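Local structure of importin subunit beta-1 (Saccharomyces cerevisiae, 5OWU) at residues 170-184 against 204-218. The protein carries proteins into the nucleus together with importin alpha, the subunit that recognises the classical nuclear localization signal of the cargo. Residues are numbered along the deposited sequence; the frame is centred on the assembly and turned at random.
Sequences SQALVSSSNNILIAI and ALADSLIFIKNNMER
Ala204 meets Ile184 methyl to methyl, CB lying 3.8 Å from Ile184 CD1. The other branch of Ile184, CG2, rests on CB of Leu205, and Leu205 CD1 reaches CD2 of Leu181 at 3.6 Å; Leu205 also touches Leu225 and Val229 of the following helix 219-233. Ser208 sets CB against Ile184 CD1, and its OG hydrogen-bonds back to Leu205 O. These residues join the two antiparallel helices of HEAT repeat 5, whose short segments 177-184 and 204-208 run at 161° with axes 10.4 Å apart. Phe211 packs against residues 170-174, the turn that leads into the first helix. Its CG stands anti to the carbonyl carbon (chi1 -61°), which brings one ring face against Leu173: Leu173 CD1 sits 4.1 Å from the centroid of the Phe211 ring, a CH-pi contact, while Leu173 CB lies against Phe211 CD1. Ser170 O approaches the same ring obliquely. Ile212 presses CG2 on CG and CD1 of Leu181. Asn214 packs beside CG2 of Val174. Asn215 lays its amide carbon CG against Leu181 CD1 at 3.5 Å, and its OD1 lies 2.8 Å from Ser177 OG, whose one proton could instead go to Val174 O. Asn215 ND2 donates in the carbonyl plane to Asn178 OD1 (2.8 Å), the two amides nearly perpendicular, and also bonds Glu221. Arg218, extended from CG to NE, meets the same Asn178 OD1 at its guanidinium edge, NH1 at 3.1 Å, and forms a salt bridge with Glu221. With an alanine at Asn178 the shared acceptor is gone, and the Asn215 amide and the guanidinium would probably each lose a tie to segment 170-184. Backbone of another protein's chain packs on both Asn178 and Arg218.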
loop_
_atom_site.group_PDB
_atom_site.type_symbol
_atom_site.label_atom_id
_atom_site.label_comp_id
_atom_site.label_asym_id
_atom_site.label_seq_id
_atom_site.Cartn_x
_atom_site.Cartn_y
_atom_site.Cartn_z
ATOM N N SER A 170 -16.882 -7.637 9.616
ATOM C CA SER A 170 -18.190 -8.265 9.700
ATOM C C SER A 170 -18.297 -9.071 10.984
ATOM O O SER A 170 -17.293 -9.479 11.575
ATOM C CB SER A 170 -18.457 -9.168 8.491
ATOM O OG SER A 170 -18.779 -8.399 7.347
ATOM N N GLN A 171 -19.542 -9.294 11.401
ATOM C CA GLN A 171 -19.868 -10.126 12.553
ATOM C C GLN A 171 -20.499 -11.446 12.115
ATOM O O GLN A 171 -21.353 -11.996 12.812
ATOM C CB GLN A 171 -20.806 -9.376 13.499
ATOM C CG GLN A 171 -20.296 -8.010 13.942
ATOM C CD GLN A 171 -19.100 -8.103 14.874
ATOM O OE1 GLN A 171 -17.999 -8.466 14.459
ATOM N NE2 GLN A 171 -19.314 -7.776 16.145
ATOM N N ALA A 172 -20.086 -11.961 10.955
ATOM C CA ALA A 172 -20.760 -13.113 10.369
ATOM C C ALA A 172 -20.531 -14.386 11.174
ATOM O O ALA A 172 -21.425 -15.236 11.253
ATOM C CB ALA A 172 -20.292 -13.306 8.927
ATOM N N LEU A 173 -19.351 -14.544 11.772
ATOM C CA LEU A 173 -19.014 -15.754 12.508
ATOM C C LEU A 173 -19.007 -15.546 14.016
ATOM O O LEU A 173 -18.614 -16.457 14.753
ATOM C CB LEU A 173 -17.654 -16.280 12.053
ATOM C CG LEU A 173 -17.587 -16.774 10.612
ATOM C CD1 LEU A 173 -16.163 -17.146 10.273
ATOM C CD2 LEU A 173 -18.519 -17.962 10.394
ATOM N N VAL A 174 -19.426 -14.377 14.501
ATOM C CA VAL A 174 -19.379 -14.126 15.940
ATOM C C VAL A 174 -20.145 -15.213 16.688
ATOM O O VAL A 174 -19.644 -15.804 17.654
ATOM C CB VAL A 174 -19.916 -12.716 16.261
ATOM C CG1 VAL A 174 -21.396 -12.577 15.904
ATOM C CG2 VAL A 174 -19.690 -12.382 17.720
ATOM N N SER A 175 -21.345 -15.540 16.211
ATOM C CA SER A 175 -22.209 -16.458 16.942
ATOM C C SER A 175 -21.637 -17.871 17.019
ATOM O O SER A 175 -22.073 -18.651 17.872
ATOM C CB SER A 175 -23.599 -16.477 16.300
ATOM O OG SER A 175 -23.525 -16.821 14.932
ATOM N N SER A 176 -20.665 -18.212 16.169
ATOM C CA SER A 176 -20.033 -19.527 16.183
ATOM C C SER A 176 -18.671 -19.533 16.876
ATOM O O SER A 176 -18.048 -20.600 16.982
ATOM C CB SER A 176 -19.871 -20.043 14.748
ATOM O OG SER A 176 -21.110 -20.076 14.054
ATOM N N SER A 177 -18.207 -18.382 17.375
ATOM C CA SER A 177 -16.820 -18.275 17.826
ATOM C C SER A 177 -16.483 -19.340 18.868
ATOM O O SER A 177 -15.442 -20.011 18.774
ATOM C CB SER A 177 -16.550 -16.866 18.363
ATOM O OG SER A 177 -17.441 -16.518 19.405
ATOM N N ASN A 178 -17.360 -19.535 19.856
ATOM C CA ASN A 178 -17.082 -20.537 20.883
ATOM C C ASN A 178 -16.638 -21.843 20.230
ATOM O O ASN A 178 -15.512 -22.315 20.439
ATOM C CB ASN A 178 -18.315 -20.763 21.771
ATOM C CG ASN A 178 -18.660 -19.559 22.635
ATOM O OD1 ASN A 178 -17.839 -18.672 22.857
ATOM N ND2 ASN A 178 -19.885 -19.543 23.150
ATOM N N ASN A 179 -17.488 -22.396 19.359
ATOM C CA ASN A 179 -17.192 -23.711 18.797
ATOM C C ASN A 179 -15.987 -23.653 17.871
ATOM O O ASN A 179 -15.148 -24.566 17.873
ATOM C CB ASN A 179 -18.417 -24.247 18.064
ATOM C CG ASN A 179 -19.488 -24.709 19.014
ATOM O OD1 ASN A 179 -19.187 -25.323 20.035
ATOM N ND2 ASN A 179 -20.744 -24.405 18.699
ATOM N N ILE A 180 -15.853 -22.565 17.113
ATOM C CA ILE A 180 -14.667 -22.421 16.277
ATOM C C ILE A 180 -13.427 -22.550 17.148
ATOM O O ILE A 180 -12.542 -23.376 16.887
ATOM C CB ILE A 180 -14.709 -21.087 15.510
ATOM C CG1 ILE A 180 -15.839 -21.128 14.477
ATOM C CG2 ILE A 180 -13.356 -20.778 14.842
ATOM C CD1 ILE A 180 -16.047 -19.823 13.731
ATOM N N LEU A 181 -13.401 -21.819 18.266
ATOM C CA LEU A 181 -12.214 -21.871 19.109
ATOM C C LEU A 181 -12.010 -23.270 19.655
ATOM O O LEU A 181 -10.885 -23.793 19.637
ATOM C CB LEU A 181 -12.309 -20.842 20.232
ATOM C CG LEU A 181 -11.921 -19.426 19.806
ATOM C CD1 LEU A 181 -12.201 -18.447 20.926
ATOM C CD2 LEU A 181 -10.444 -19.343 19.383
ATOM N N ILE A 182 -13.095 -23.935 20.065
ATOM C CA ILE A 182 -12.925 -25.280 20.597
ATOM C C ILE A 182 -12.292 -26.156 19.538
ATOM O O ILE A 182 -11.307 -26.859 19.790
ATOM C CB ILE A 182 -14.263 -25.861 21.087
ATOM C CG1 ILE A 182 -14.778 -25.073 22.288
ATOM C CG2 ILE A 182 -14.089 -27.318 21.480
ATOM C CD1 ILE A 182 -16.240 -25.318 22.590
ATOM N N ALA A 183 -12.813 -26.083 18.316
ATOM C CA ALA A 183 -12.280 -26.947 17.278
ATOM C C ALA A 183 -10.828 -26.591 16.986
ATOM O O ALA A 183 -9.983 -27.478 16.812
ATOM C CB ALA A 183 -13.148 -26.849 16.021
ATOM N N ILE A 184 -10.503 -25.298 16.993
ATOM C CA ILE A 184 -9.161 -24.900 16.588
ATOM C C ILE A 184 -8.159 -25.219 17.687
ATOM O O ILE A 184 -7.128 -25.860 17.445
ATOM C CB ILE A 184 -9.132 -23.408 16.205
ATOM C CG1 ILE A 184 -9.832 -23.205 14.856
ATOM C CG2 ILE A 184 -7.686 -22.885 16.148
ATOM C CD1 ILE A 184 -9.924 -21.769 14.416
ATOM N N ALA A 204 -5.178 -21.457 11.334
ATOM C CA ALA A 204 -6.608 -21.195 11.444
ATOM C C ALA A 204 -6.906 -20.213 12.572
ATOM O O ALA A 204 -7.758 -19.331 12.431
ATOM C CB ALA A 204 -7.357 -22.506 11.661
ATOM N N LEU A 205 -6.224 -20.356 13.706
ATOM C CA LEU A 205 -6.451 -19.454 14.830
ATOM C C LEU A 205 -6.150 -18.017 14.431
ATOM O O LEU A 205 -6.942 -17.092 14.698
ATOM C CB LEU A 205 -5.585 -19.884 16.015
ATOM C CG LEU A 205 -5.742 -19.085 17.303
ATOM C CD1 LEU A 205 -7.190 -19.127 17.782
ATOM C CD2 LEU A 205 -4.790 -19.616 18.382
ATOM N N ALA A 206 -4.997 -17.817 13.783
ATOM C CA ALA A 206 -4.675 -16.515 13.216
ATOM C C ALA A 206 -5.809 -16.016 12.329
ATOM O O ALA A 206 -6.233 -14.860 12.441
ATOM C CB ALA A 206 -3.369 -16.597 12.428
ATOM N N ASP A 207 -6.325 -16.886 11.448
ATOM C CA ASP A 207 -7.435 -16.481 10.582
ATOM C C ASP A 207 -8.673 -16.095 11.381
ATOM O O ASP A 207 -9.465 -15.255 10.938
ATOM C CB ASP A 207 -7.808 -17.607 9.611
ATOM C CG ASP A 207 -6.750 -17.845 8.548
ATOM O OD1 ASP A 207 -6.012 -16.903 8.204
ATOM O OD2 ASP A 207 -6.665 -18.986 8.054
ATOM N N SER A 208 -8.871 -16.709 12.544
ATOM C CA SER A 208 -10.103 -16.539 13.298
ATOM C C SER A 208 -10.098 -15.307 14.189
ATOM O O SER A 208 -11.168 -14.913 14.672
ATOM C CB SER A 208 -10.338 -17.760 14.189
ATOM O OG SER A 208 -9.525 -17.675 15.348
ATOM N N LEU A 209 -8.926 -14.712 14.436
ATOM C CA LEU A 209 -8.807 -13.714 15.501
ATOM C C LEU A 209 -9.838 -12.589 15.406
ATOM O O LEU A 209 -10.321 -12.099 16.434
ATOM C CB LEU A 209 -7.394 -13.136 15.508
ATOM C CG LEU A 209 -6.339 -14.151 15.956
ATOM C CD1 LEU A 209 -4.970 -13.537 15.906
ATOM C CD2 LEU A 209 -6.613 -14.702 17.353
ATOM N N ILE A 210 -10.194 -12.153 14.198
ATOM C CA ILE A 210 -11.105 -11.015 14.099
ATOM C C ILE A 210 -12.523 -11.360 14.530
ATOM O O ILE A 210 -13.340 -10.449 14.714
ATOM C CB ILE A 210 -11.072 -10.435 12.666
ATOM C CG1 ILE A 210 -9.698 -9.800 12.417
ATOM C CG2 ILE A 210 -12.165 -9.391 12.456
ATOM C CD1 ILE A 210 -9.562 -8.994 11.138
ATOM N N PHE A 211 -12.832 -12.639 14.742
ATOM C CA PHE A 211 -14.185 -13.062 15.092
ATOM C C PHE A 211 -14.339 -13.485 16.545
ATOM O O PHE A 211 -15.401 -13.993 16.915
ATOM C CB PHE A 211 -14.617 -14.205 14.176
ATOM C CG PHE A 211 -14.641 -13.828 12.733
ATOM C CD1 PHE A 211 -15.664 -13.044 12.230
ATOM C CD2 PHE A 211 -13.633 -14.239 11.881
ATOM C CE1 PHE A 211 -15.687 -12.687 10.898
ATOM C CE2 PHE A 211 -13.651 -13.884 10.548
ATOM C CZ PHE A 211 -14.681 -13.106 10.057
ATOM N N ILE A 212 -13.329 -13.269 17.388
ATOM C CA ILE A 212 -13.365 -13.791 18.745
ATOM C C ILE A 212 -13.306 -12.668 19.781
ATOM O O ILE A 212 -12.910 -12.901 20.912
ATOM C CB ILE A 212 -12.243 -14.826 18.969
ATOM C CG1 ILE A 212 -10.858 -14.170 18.962
ATOM C CG2 ILE A 212 -12.292 -15.903 17.884
ATOM C CD1 ILE A 212 -9.745 -15.096 19.422
ATOM N N LYS A 213 -13.706 -11.447 19.406
ATOM C CA LYS A 213 -13.729 -10.345 20.369
ATOM C C LYS A 213 -14.470 -10.739 21.640
ATOM O O LYS A 213 -13.975 -10.539 22.756
ATOM C CB LYS A 213 -14.383 -9.110 19.748
ATOM C CG LYS A 213 -13.758 -8.639 18.446
ATOM C CD LYS A 213 -13.256 -7.202 18.536
ATOM C CE LYS A 213 -13.216 -6.543 17.160
ATOM N NZ LYS A 213 -12.454 -7.347 16.163
ATOM N N ASN A 214 -15.672 -11.299 21.489
ATOM C CA ASN A 214 -16.466 -11.655 22.658
ATOM C C ASN A 214 -15.739 -12.658 23.539
ATOM O O ASN A 214 -15.854 -12.598 24.768
ATOM C CB ASN A 214 -17.824 -12.201 22.219
ATOM C CG ASN A 214 -18.675 -11.151 21.530
ATOM O OD1 ASN A 214 -18.483 -9.951 21.735
ATOM N ND2 ASN A 214 -19.619 -11.594 20.711
ATOM N N ASN A 215 -14.967 -13.566 22.938
ATOM C CA ASN A 215 -14.186 -14.515 23.727
ATOM C C ASN A 215 -13.011 -13.826 24.415
ATOM O O ASN A 215 -12.718 -14.108 25.582
ATOM C CB ASN A 215 -13.682 -15.651 22.837
ATOM C CG ASN A 215 -14.798 -16.343 22.090
ATOM O OD1 ASN A 215 -15.174 -15.932 20.990
ATOM N ND2 ASN A 215 -15.333 -17.407 22.679
ATOM N N MET A 216 -12.328 -12.919 23.708
ATOM C CA MET A 216 -11.179 -12.222 24.286
ATOM C C MET A 216 -11.586 -11.303 25.431
ATOM O O MET A 216 -10.780 -11.046 26.334
ATOM C CB MET A 216 -10.450 -11.430 23.195
ATOM C CG MET A 216 -9.736 -12.297 22.157
ATOM S SD MET A 216 -8.301 -13.163 22.840
ATOM C CE MET A 216 -9.022 -14.720 23.363
ATOM N N GLU A 217 -12.819 -10.809 25.426
ATOM C CA GLU A 217 -13.292 -10.004 26.543
ATOM C C GLU A 217 -13.600 -10.834 27.782
ATOM O O GLU A 217 -13.915 -10.250 28.824
ATOM C CB GLU A 217 -14.527 -9.210 26.118
ATOM C CG GLU A 217 -14.239 -8.193 25.019
ATOM C CD GLU A 217 -15.489 -7.520 24.491
ATOM O OE1 GLU A 217 -16.604 -8.005 24.784
ATOM O OE2 GLU A 217 -15.353 -6.503 23.777
ATOM N N ARG A 218 -13.510 -12.162 27.709
ATOM C CA ARG A 218 -13.696 -13.030 28.864
ATOM C C ARG A 218 -12.325 -13.429 29.386
ATOM O O ARG A 218 -11.559 -14.086 28.677
ATOM C CB ARG A 218 -14.512 -14.273 28.509
ATOM C CG ARG A 218 -15.922 -13.971 28.047
ATOM C CD ARG A 218 -16.560 -15.176 27.378
ATOM N NE ARG A 218 -17.696 -14.779 26.556
ATOM C CZ ARG A 218 -18.212 -15.519 25.581
ATOM N NH1 ARG A 218 -17.700 -16.709 25.291
ATOM N NH2 ARG A 218 -19.246 -15.063 24.888
#